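Local structure of probable M18 family aminopeptidase 1 (Thermotoga maritima, 2GLF) at residues H9-E14 with L436-V441; M2-V7 with I386-T391; F292-L297 with A408-D413; I280-N285 with A404-E409. The protein is probably a zinc-dependent aminopeptidase of the M18 family, expected to remove amino acids from the N-terminal ends of peptides. One frame throughout, in Å; residues are numbered along the deposited sequence.

Contact 1 of 4, residues H9-E14 with L436-V441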
# COMPACT_ATOMS: atom_id res chain seq x y z
N HIS A 9 28.77 -8.29 46.78
CA HIS A 9 28.51 -8.59 48.18
C HIS A 9 29.18 -9.88 48.65
O HIS A 9 28.95 -10.33 49.77
CB HIS A 9 27.01 -8.69 48.43
CG HIS A 9 26.29 -7.38 48.31
ND1 HIS A 9 24.91 -7.29 48.35
CD2 HIS A 9 26.75 -6.12 48.18
CE1 HIS A 9 24.56 -6.02 48.24
NE2 HIS A 9 25.65 -5.29 48.13
N HIS A 10 30.00 -10.49 47.79
CA HIS A 10 30.66 -11.74 48.15
C HIS A 10 32.10 -11.86 47.67
O HIS A 10 32.71 -12.92 47.85
CB HIS A 10 29.88 -12.93 47.59
CG HIS A 10 28.46 -13.01 48.05
ND1 HIS A 10 28.10 -13.09 49.37
CD2 HIS A 10 27.30 -13.03 47.34
CE1 HIS A 10 26.79 -13.17 49.47
NE2 HIS A 10 26.28 -13.13 48.25
N ARG A 11 32.67 -10.82 47.07
CA ARG A 11 34.03 -10.99 46.58
C ARG A 11 35.18 -10.09 47.00
O ARG A 11 36.33 -10.46 46.79
CB ARG A 11 34.02 -11.08 45.05
CG ARG A 11 34.58 -12.41 44.55
CD ARG A 11 33.72 -13.56 45.05
NE ARG A 11 34.34 -14.85 44.84
CZ ARG A 11 33.74 -16.01 45.09
NH1 ARG A 11 32.50 -16.02 45.55
NH2 ARG A 11 34.38 -17.16 44.88
N LYS A 12 34.90 -8.92 47.57
CA LYS A 12 36.00 -8.06 48.02
C LYS A 12 36.56 -7.09 46.98
O LYS A 12 37.36 -7.47 46.11
CB LYS A 12 37.14 -8.92 48.60
CG LYS A 12 38.43 -8.20 48.89
CD LYS A 12 39.49 -9.16 49.42
CE LYS A 12 39.06 -9.83 50.72
NZ LYS A 12 40.13 -10.68 51.33
N LYS A 13 36.15 -5.83 47.11
CA LYS A 13 36.54 -4.74 46.23
C LYS A 13 38.00 -4.78 45.77
O LYS A 13 38.28 -4.81 44.58
CB LYS A 13 36.26 -3.40 46.91
CG LYS A 13 34.80 -3.20 47.30
CD LYS A 13 34.50 -1.79 47.84
CE LYS A 13 34.97 -1.59 49.28
NZ LYS A 13 36.45 -1.57 49.42
N GLU A 14 38.92 -4.78 46.73
CA GLU A 14 40.35 -4.80 46.42
C GLU A 14 40.77 -5.84 45.38
O GLU A 14 41.57 -5.54 44.49
CB GLU A 14 41.18 -4.97 47.70
CG GLU A 14 40.47 -5.67 48.84
CD GLU A 14 39.56 -4.74 49.64
OE1 GLU A 14 38.85 -5.23 50.55
OE2 GLU A 14 39.57 -3.52 49.37
N LEU A 436 33.67 -9.93 35.60
CA LEU A 436 34.97 -10.19 35.01
C LEU A 436 35.75 -11.12 35.94
O LEU A 436 36.25 -12.18 35.53
CB LEU A 436 35.72 -8.87 34.83
CG LEU A 436 37.03 -8.75 34.05
CD1 LEU A 436 38.10 -8.20 34.96
CD2 LEU A 436 37.45 -10.09 33.46
N PHE A 437 35.82 -10.73 37.21
CA PHE A 437 36.53 -11.48 38.24
C PHE A 437 35.90 -12.84 38.49
O PHE A 437 36.59 -13.87 38.49
CB PHE A 437 36.52 -10.69 39.55
CG PHE A 437 37.38 -11.30 40.63
CD1 PHE A 437 38.77 -11.29 40.52
CD2 PHE A 437 36.80 -11.85 41.77
CE1 PHE A 437 39.57 -11.83 41.53
CE2 PHE A 437 37.59 -12.40 42.78
CZ PHE A 437 38.98 -12.38 42.66
N GLU A 438 34.59 -12.86 38.71
CA GLU A 438 33.92 -14.11 39.00
C GLU A 438 34.05 -15.13 37.88
O GLU A 438 34.01 -16.34 38.12
CB GLU A 438 32.45 -13.86 39.31
CG GLU A 438 31.80 -15.04 40.02
CD GLU A 438 32.44 -15.34 41.36
OE1 GLU A 438 32.06 -16.35 41.99
OE2 GLU A 438 33.32 -14.57 41.79
N THR A 439 34.20 -14.64 36.65
CA THR A 439 34.35 -15.55 35.51
C THR A 439 35.68 -16.26 35.71
O THR A 439 35.76 -17.49 35.60
CB THR A 439 34.37 -14.77 34.19
OG1 THR A 439 33.07 -14.25 33.93
CG2 THR A 439 34.80 -15.69 33.04
N TYR A 440 36.70 -15.48 36.02
CA TYR A 440 38.05 -15.99 36.29
C TYR A 440 38.00 -17.05 37.39
O TYR A 440 38.72 -18.04 37.33
CB TYR A 440 38.95 -14.84 36.74
CG TYR A 440 40.15 -15.28 37.54
CD1 TYR A 440 41.20 -15.96 36.93
CD2 TYR A 440 40.22 -15.03 38.91
CE1 TYR A 440 42.31 -16.38 37.68
CE2 TYR A 440 41.31 -15.44 39.66
CZ TYR A 440 42.35 -16.12 39.04
OH TYR A 440 43.42 -16.54 39.79
N VAL A 441 37.17 -16.82 38.39
CA VAL A 441 37.03 -17.76 39.49
C VAL A 441 36.37 -19.04 38.98
O VAL A 441 36.85 -20.14 39.24
CB VAL A 441 36.18 -17.17 40.62
CG1 VAL A 441 36.02 -18.19 41.73
CG2 VAL A 441 36.84 -15.91 41.14
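R11 and E438 mark the closest backbone approach of the two segments, with their CA atoms 8.2 Å apart, so side chains rather than main chains bridge the gap. In this M18 metallopeptidase fold, 9-14 runs from a loop into the start of helix 13-29, with K12 at the N-cap, while 436-441 belongs to the C-terminal helix 433-449. R11 supplies the whole of the first segment's contact. A bend at its second torsion (chi2 62°) lets the aliphatic part cross F437 nearly at right angles, and CG of R11 meets CE2 of F437 at 3.5 Å, at the edge of the ring and near its plane. Farther out, the carboxylate of E438 stands over one face of the guanidinium, the two planes 79° apart. NE of R11 lies 3.2 Å from OE2 of E438. This is a salt bridge of charges alone, because the oxygen sits well out of the guanidinium plane and no N-H points at it. Directional bonds go elsewhere: R11 NH1 to the carbonyl oxygen of G384, and E438 OE1 to the backbone N of I386. Both charged groups are thereby fastened to the loop entering strand 387-389. Were R11 an alanine, E438 would probably lose this nearby positive charge, G384 O this donor, and the F437 edge its aliphatic neighbour. At the far end, V441 approaches the guanidinium obliquely, its CG1 resting 3.7 Å from NH2 of R11.

Contact 2 of 4, residues M2-V7 with I386-T391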
# COMPACT_ATOMS: atom_id res chain seq x y z
N MSE A 2 15.18 -20.24 45.80
CA MSE A 2 16.17 -19.82 44.80
C MSE A 2 16.19 -18.31 44.62
O MSE A 2 15.17 -17.71 44.28
CB MSE A 2 15.88 -20.49 43.47
CG MSE A 2 17.04 -20.41 42.50
SE MSE A 2 16.56 -20.98 40.73
CE MSE A 2 16.49 -19.24 39.87
N GLU A 3 17.36 -17.71 44.81
CA GLU A 3 17.53 -16.26 44.72
C GLU A 3 18.99 -15.94 44.38
O GLU A 3 19.89 -16.32 45.12
CB GLU A 3 17.13 -15.65 46.06
CG GLU A 3 17.55 -14.22 46.31
CD GLU A 3 17.19 -13.76 47.72
OE1 GLU A 3 15.98 -13.67 48.02
OE2 GLU A 3 18.11 -13.50 48.52
N ARG A 4 19.21 -15.24 43.27
CA ARG A 4 20.57 -14.88 42.83
C ARG A 4 21.35 -13.98 43.79
O ARG A 4 20.76 -13.21 44.56
CB ARG A 4 20.53 -14.23 41.45
CG ARG A 4 20.27 -15.20 40.31
CD ARG A 4 20.35 -14.50 38.95
NE ARG A 4 19.28 -13.52 38.77
CZ ARG A 4 19.09 -12.82 37.65
NH1 ARG A 4 19.90 -12.98 36.62
NH2 ARG A 4 18.09 -11.96 37.58
N LYS A 5 22.67 -14.07 43.73
CA LYS A 5 23.53 -13.27 44.59
C LYS A 5 24.30 -12.23 43.78
O LYS A 5 24.54 -12.43 42.59
CB LYS A 5 24.56 -14.15 45.31
CG LYS A 5 23.99 -15.21 46.21
CD LYS A 5 25.11 -15.93 46.95
CE LYS A 5 24.57 -17.07 47.79
NZ LYS A 5 23.51 -16.60 48.72
N ASN A 6 24.69 -11.14 44.44
CA ASN A 6 25.45 -10.10 43.77
C ASN A 6 26.92 -10.25 44.13
O ASN A 6 27.30 -10.18 45.30
CB ASN A 6 24.96 -8.71 44.16
CG ASN A 6 25.59 -7.61 43.32
OD1 ASN A 6 26.78 -7.30 43.48
ND2 ASN A 6 24.81 -7.02 42.42
N VAL A 7 27.75 -10.47 43.12
CA VAL A 7 29.17 -10.63 43.33
C VAL A 7 29.79 -9.57 44.25
O VAL A 7 30.61 -9.90 45.10
CB VAL A 7 29.92 -10.67 41.99
CG1 VAL A 7 31.42 -10.72 42.23
CG2 VAL A 7 29.47 -11.88 41.20
N ILE A 386 29.65 -17.60 42.30
CA ILE A 386 28.39 -16.92 42.02
C ILE A 386 28.07 -17.05 40.53
O ILE A 386 28.86 -16.62 39.68
CB ILE A 386 28.47 -15.41 42.40
CG1 ILE A 386 28.36 -15.22 43.92
CG2 ILE A 386 27.34 -14.64 41.73
CD1 ILE A 386 29.46 -15.86 44.70
N TRP A 387 26.93 -17.64 40.20
CA TRP A 387 26.55 -17.80 38.80
C TRP A 387 25.05 -17.58 38.58
O TRP A 387 24.26 -17.58 39.53
CB TRP A 387 26.97 -19.19 38.29
CG TRP A 387 26.25 -20.32 38.97
CD1 TRP A 387 26.44 -20.77 40.25
CD2 TRP A 387 25.16 -21.08 38.43
NE1 TRP A 387 25.53 -21.76 40.54
CE2 TRP A 387 24.74 -21.97 39.44
CE3 TRP A 387 24.51 -21.10 37.19
CZ2 TRP A 387 23.68 -22.87 39.26
CZ3 TRP A 387 23.45 -21.99 37.01
CH2 TRP A 387 23.05 -22.86 38.03
N GLN A 388 24.67 -17.40 37.33
CA GLN A 388 23.27 -17.18 36.97
C GLN A 388 22.99 -17.82 35.62
O GLN A 388 23.91 -18.00 34.82
CB GLN A 388 22.99 -15.67 36.91
CG GLN A 388 23.87 -14.91 35.92
CD GLN A 388 23.61 -13.41 35.92
OE1 GLN A 388 22.47 -12.96 36.04
NE2 GLN A 388 24.68 -12.62 35.76
N VAL A 389 21.74 -18.19 35.36
CA VAL A 389 21.39 -18.80 34.07
C VAL A 389 21.17 -17.68 33.07
O VAL A 389 20.72 -16.60 33.44
CB VAL A 389 20.10 -19.67 34.15
CG1 VAL A 389 19.75 -19.96 35.60
CG2 VAL A 389 18.94 -19.00 33.43
N ALA A 390 21.48 -17.94 31.81
CA ALA A 390 21.30 -16.92 30.78
C ALA A 390 20.79 -17.50 29.47
O ALA A 390 21.18 -18.59 29.06
CB ALA A 390 22.60 -16.16 30.55
N THR A 391 19.90 -16.75 28.83
CA THR A 391 19.32 -17.14 27.56
C THR A 391 19.47 -15.96 26.62
O THR A 391 19.35 -14.81 27.04
CB THR A 391 17.83 -17.47 27.72
OG1 THR A 391 17.68 -18.57 28.62
CG2 THR A 391 17.23 -17.83 26.39
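I386 presses its CG2 branch against V7, where the two CG2 methyls meet at 3.5 Å. That branch stands trans to the I386 backbone N and also lies 3.7 Å from the carbonyl oxygen of K5, so it touches both a side chain and a main-chain group of the N-terminal segment. The other branch, CG1, comes 4.2 Å from CB of K5, whose amino end leads away. Backbone directions differ by 134° over the touching parts, and no backbone hydrogen bond joins them, so 2-7 slants across 386-391 without extending the sheet. The partner is strand 387-389, outermost within this chain in the large mixed sheet of the M18 alpha/beta fold; its backbone bonds instead to the parallel strand 351-354, through V351 and L353. W387 turns to the other side, onto helix 370-382. Two residues along from I386, Q388 meets R4. With chi1 at 58°, its CG sits between the backbone N and the carbonyl carbon, and from there an extended chain carries OE1 to the guanidinium edge. R4 NH1 donates to Q388 OE1 at 2.6 Å, but the N-H...O angle of 116° makes this bond weak. Closer to the backbones, CD of R4 touches CB of Q388 at 3.5 Å. Both polar groups have further partners in the loop ahead of strand 351-354: R4 NH1 binds A344 O, and Q388 NE2 binds K346 O and G350 O.

Contact 3 of 4, residues F292-L297 with A408-D413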
# COMPACT_ATOMS: atom_id res chain seq x y z
N PHE A 292 43.83 -27.71 13.41
CA PHE A 292 44.82 -27.20 14.36
C PHE A 292 44.64 -27.75 15.78
O PHE A 292 45.61 -28.16 16.44
CB PHE A 292 44.73 -25.68 14.39
CG PHE A 292 45.46 -25.05 15.53
CD1 PHE A 292 46.84 -25.23 15.68
CD2 PHE A 292 44.79 -24.26 16.46
CE1 PHE A 292 47.53 -24.62 16.73
CE2 PHE A 292 45.46 -23.65 17.51
CZ PHE A 292 46.84 -23.83 17.65
N TYR A 293 43.40 -27.75 16.25
CA TYR A 293 43.04 -28.22 17.57
C TYR A 293 43.41 -29.69 17.80
O TYR A 293 44.00 -30.03 18.83
CB TYR A 293 41.55 -28.01 17.78
CG TYR A 293 40.94 -28.73 18.95
CD1 TYR A 293 41.51 -28.65 20.22
CD2 TYR A 293 39.76 -29.45 18.80
CE1 TYR A 293 40.90 -29.27 21.32
CE2 TYR A 293 39.15 -30.07 19.89
CZ TYR A 293 39.72 -29.97 21.15
OH TYR A 293 39.09 -30.54 22.22
N LEU A 294 43.06 -30.55 16.86
CA LEU A 294 43.38 -31.96 17.01
C LEU A 294 44.84 -32.22 16.67
O LEU A 294 45.46 -33.14 17.21
CB LEU A 294 42.47 -32.81 16.13
CG LEU A 294 41.00 -32.72 16.55
CD1 LEU A 294 40.23 -33.80 15.82
CD2 LEU A 294 40.87 -32.90 18.07
N LYS A 295 45.39 -31.40 15.79
CA LYS A 295 46.79 -31.53 15.41
C LYS A 295 47.63 -31.21 16.63
O LYS A 295 48.73 -31.74 16.80
CB LYS A 295 47.13 -30.56 14.28
CG LYS A 295 48.61 -30.44 13.99
CD LYS A 295 48.86 -29.65 12.73
CE LYS A 295 50.27 -29.12 12.71
NZ LYS A 295 50.50 -28.12 13.79
N ALA A 296 47.10 -30.34 17.49
CA ALA A 296 47.79 -29.96 18.72
C ALA A 296 47.74 -31.09 19.73
O ALA A 296 48.71 -31.33 20.45
CB ALA A 296 47.13 -28.71 19.32
N LEU A 297 46.61 -31.79 19.78
CA LEU A 297 46.45 -32.89 20.71
C LEU A 297 47.21 -34.14 20.25
O LEU A 297 47.80 -34.85 21.07
CB LEU A 297 44.96 -33.20 20.92
CG LEU A 297 44.16 -32.07 21.58
CD1 LEU A 297 42.82 -32.62 22.05
CD2 LEU A 297 44.91 -31.50 22.77
N ALA A 408 31.79 -30.19 20.61
CA ALA A 408 30.87 -31.26 20.96
C ALA A 408 30.80 -32.18 19.75
O ALA A 408 30.46 -33.36 19.85
CB ALA A 408 29.49 -30.69 21.27
N GLU A 409 31.15 -31.60 18.60
CA GLU A 409 31.16 -32.30 17.32
C GLU A 409 32.30 -33.30 17.33
O GLU A 409 32.27 -34.30 16.61
CB GLU A 409 31.38 -31.29 16.19
CG GLU A 409 30.47 -31.45 14.98
CD GLU A 409 30.68 -30.36 13.93
OE1 GLU A 409 31.74 -30.36 13.27
OE2 GLU A 409 29.78 -29.50 13.78
N ARG A 410 33.31 -33.03 18.16
CA ARG A 410 34.47 -33.91 18.26
C ARG A 410 34.37 -34.97 19.34
O ARG A 410 35.37 -35.58 19.71
CB ARG A 410 35.74 -33.09 18.47
CG ARG A 410 36.01 -32.10 17.36
CD ARG A 410 37.44 -31.62 17.42
NE ARG A 410 37.56 -30.23 17.01
CZ ARG A 410 37.24 -29.76 15.81
NH1 ARG A 410 36.78 -30.59 14.88
NH2 ARG A 410 37.37 -28.47 15.55
N GLY A 411 33.16 -35.18 19.87
CA GLY A 411 32.98 -36.22 20.87
C GLY A 411 33.00 -35.86 22.34
O GLY A 411 32.71 -36.73 23.16
N SER A 412 33.32 -34.62 22.68
CA SER A 412 33.34 -34.24 24.10
C SER A 412 32.19 -33.33 24.49
O SER A 412 31.61 -32.65 23.64
CB SER A 412 34.67 -33.56 24.44
OG SER A 412 34.96 -32.51 23.54
N ASP A 413 31.85 -33.33 25.77
CA ASP A 413 30.76 -32.51 26.30
C ASP A 413 31.18 -31.05 26.46
O ASP A 413 32.27 -30.75 26.95
CB ASP A 413 30.29 -33.07 27.64
CG ASP A 413 29.45 -34.33 27.48
OD1 ASP A 413 28.22 -34.21 27.33
OD2 ASP A 413 30.03 -35.43 27.47
O HOH W 1 36.62 -31.66 21.78
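R410 reaches from a turn toward Y293 and L294 on helix 292-303. From CB the chain leaves with CG trans to the carbonyl carbon (chi1 -59°), and CB and CG serve as the span that brings CD to the helix. CD is the apolar meeting point: it lies 3.7 Å from CD2 of L294 and 3.4 Å from CE2 of Y293. NE follows beside CD2 of Y293, at the ring edge and near the ring plane, an approach too close to interpret at this resolution. CZ is already 3.9 Å from CD2 of Y293, and NH2 falls farther off. Ring and guanidinium planes are 47° apart, and with the approach at the edge there is no cation-pi stacking. A lysine in its place has no guanidinium, and the edge of Y293 is likely to lose the planar group that now ends beside it, leaving a chain end freer to turn. The hydroxyl end of Y293 is joined to the turn separately: a water lies 2.7 Å from Y293 OH and 2.6 Å from S412 OG. R69 of the third subunit binds both D413 OD2 and G411 O. Within the segment, G411 N donates to A408 O at 3.3 Å, closing a type I beta turn from A408 to G411. The result is a helix-to-strand connection of an alpha/beta fold, running from helix 404-408 into strand 414-421 and braced against helix 292-303.

Contact 4 of 4, residues I280-N285 with A404-E409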
# COMPACT_ATOMS: atom_id res chain seq x y z
N ILE A 280 32.80 -14.85 11.97
CA ILE A 280 32.34 -15.03 10.59
C ILE A 280 31.94 -16.47 10.30
O ILE A 280 31.75 -16.85 9.14
CB ILE A 280 33.41 -14.56 9.53
CG1 ILE A 280 34.76 -15.26 9.74
CG2 ILE A 280 33.57 -13.05 9.59
CD1 ILE A 280 34.84 -16.68 9.19
N GLY A 281 31.82 -17.28 11.35
CA GLY A 281 31.44 -18.67 11.18
C GLY A 281 32.50 -19.69 11.54
O GLY A 281 32.19 -20.88 11.65
N SER A 282 33.74 -19.24 11.71
CA SER A 282 34.88 -20.11 12.07
C SER A 282 35.47 -20.90 10.90
O SER A 282 35.90 -22.04 11.07
CB SER A 282 34.49 -21.07 13.21
OG SER A 282 34.16 -20.35 14.39
N ASP A 283 35.52 -20.27 9.73
CA ASP A 283 36.08 -20.89 8.53
C ASP A 283 37.52 -20.42 8.37
O ASP A 283 37.82 -19.25 8.63
CB ASP A 283 35.27 -20.49 7.30
CG ASP A 283 33.84 -21.00 7.34
OD1 ASP A 283 33.64 -22.23 7.22
OD2 ASP A 283 32.92 -20.17 7.51
N GLY A 284 38.40 -21.32 7.95
CA GLY A 284 39.79 -20.95 7.75
C GLY A 284 40.81 -21.84 8.45
O GLY A 284 40.44 -22.78 9.15
N ASN A 285 42.09 -21.54 8.24
CA ASN A 285 43.20 -22.27 8.84
C ASN A 285 43.06 -22.27 10.34
O ASN A 285 43.32 -23.27 11.02
CB ASN A 285 44.52 -21.61 8.46
CG ASN A 285 44.74 -21.62 6.98
OD1 ASN A 285 44.84 -22.68 6.37
ND2 ASN A 285 44.82 -20.44 6.39
N ALA A 404 31.02 -23.68 20.62
CA ALA A 404 30.81 -24.87 21.42
C ALA A 404 30.45 -26.07 20.55
O ALA A 404 31.02 -27.15 20.69
CB ALA A 404 29.71 -24.63 22.45
N LYS A 405 29.50 -25.88 19.64
CA LYS A 405 29.07 -26.96 18.76
C LYS A 405 30.22 -27.76 18.12
O LYS A 405 30.19 -28.99 18.08
CB LYS A 405 28.17 -26.41 17.65
CG LYS A 405 28.89 -25.52 16.65
CD LYS A 405 28.04 -25.21 15.43
CE LYS A 405 26.85 -24.32 15.77
NZ LYS A 405 26.11 -23.95 14.53
N PHE A 406 31.23 -27.05 17.62
CA PHE A 406 32.37 -27.69 16.97
C PHE A 406 33.13 -28.67 17.84
O PHE A 406 33.62 -29.69 17.35
CB PHE A 406 33.33 -26.62 16.45
CG PHE A 406 32.69 -25.63 15.53
CD1 PHE A 406 31.92 -26.07 14.45
CD2 PHE A 406 32.83 -24.26 15.75
CE1 PHE A 406 31.30 -25.16 13.60
CE2 PHE A 406 32.21 -23.34 14.90
CZ PHE A 406 31.44 -23.79 13.82
N PHE A 407 33.23 -28.37 19.12
CA PHE A 407 33.95 -29.25 20.03
C PHE A 407 33.08 -30.44 20.43
O PHE A 407 33.58 -31.56 20.56
CB PHE A 407 34.44 -28.47 21.24
CG PHE A 407 35.47 -27.44 20.90
CD1 PHE A 407 35.09 -26.24 20.32
CD2 PHE A 407 36.82 -27.71 21.07
CE1 PHE A 407 36.04 -25.32 19.90
CE2 PHE A 407 37.79 -26.80 20.65
CZ PHE A 407 37.40 -25.60 20.07
N ALA A 408 31.79 -30.19 20.61
CA ALA A 408 30.87 -31.26 20.96
C ALA A 408 30.80 -32.18 19.75
O ALA A 408 30.46 -33.36 19.85
CB ALA A 408 29.49 -30.69 21.27
N GLU A 409 31.15 -31.60 18.60
CA GLU A 409 31.16 -32.30 17.32
C GLU A 409 32.30 -33.30 17.33
O GLU A 409 32.27 -34.30 16.61
CB GLU A 409 31.38 -31.29 16.19
CG GLU A 409 30.47 -31.45 14.98
CD GLU A 409 30.68 -30.36 13.93
OE1 GLU A 409 31.74 -30.36 13.27
OE2 GLU A 409 29.78 -29.50 13.78
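S282 and F406 are brought together by similar first torsions, chi1 -63° for the serine and -56° for the phenylalanine, each placing its gamma atom trans to its own carbonyl carbon. A chi2 of -50° then turns the F406 ring so that its CE2–CZ side addresses the loop. CE2 of F406 lies 3.6 Å from OG of S282 and equally near its CB, while CZ of F406 lies 3.7 Å from the carbonyl oxygen of G281. Both oxygens approach the ring obliquely, and no hydrogen bond crosses the contact. It is a slender one, with 80 Å² buried and the CA atoms of S282 and F406 still 9.4 Å apart. One face of the ring is occupied from its own helix, where CG of K405 stands 3.7 Å above the centre. The helical turn is closed by A404 O, which accepts from A408 N at 3.1 Å and from F407 N at 3.0 Å. The contact lies near the metal site: the loop directly follows E279, a manganese ligand in this crystal, and the side chain of S282 is about 9 Å from a bound manganese ion. Thus F406 abuts the metal-site loop, but neither it nor S282 is a metal ligand. Subunits also meet here, K405 packing on D283 of the third subunit. Around the contact, F406 continues onto A288 and K289 ahead of helix 292-303, whereas F407 meets Y293 of that helix and F275 of strand 270-275, and A404, F407 and A408 rest on V414 of strand 414-421.

Overall arrangement
From the N terminus, contact 2 is opened first, by 2-7, and contact 1 next, by 9-14; their loops cross, since 386-391 returns before 436-441. The two contacts touch; together they tie the N-terminal segment to the sheet edge (contact 2) and to the C-terminal helix (contact 1). Contacts 4 and 3 begin at 280-285 and 292-297 and end on overlapping segments that share A408 and E409, joining the metal-site loop and helix 292-303 to the helix-to-strand turn. Both are enclosed by the long loop of contact 1, but each crosses contact 2. The two pairs lie apart, their contact centres about 29 to 31 Å from one another.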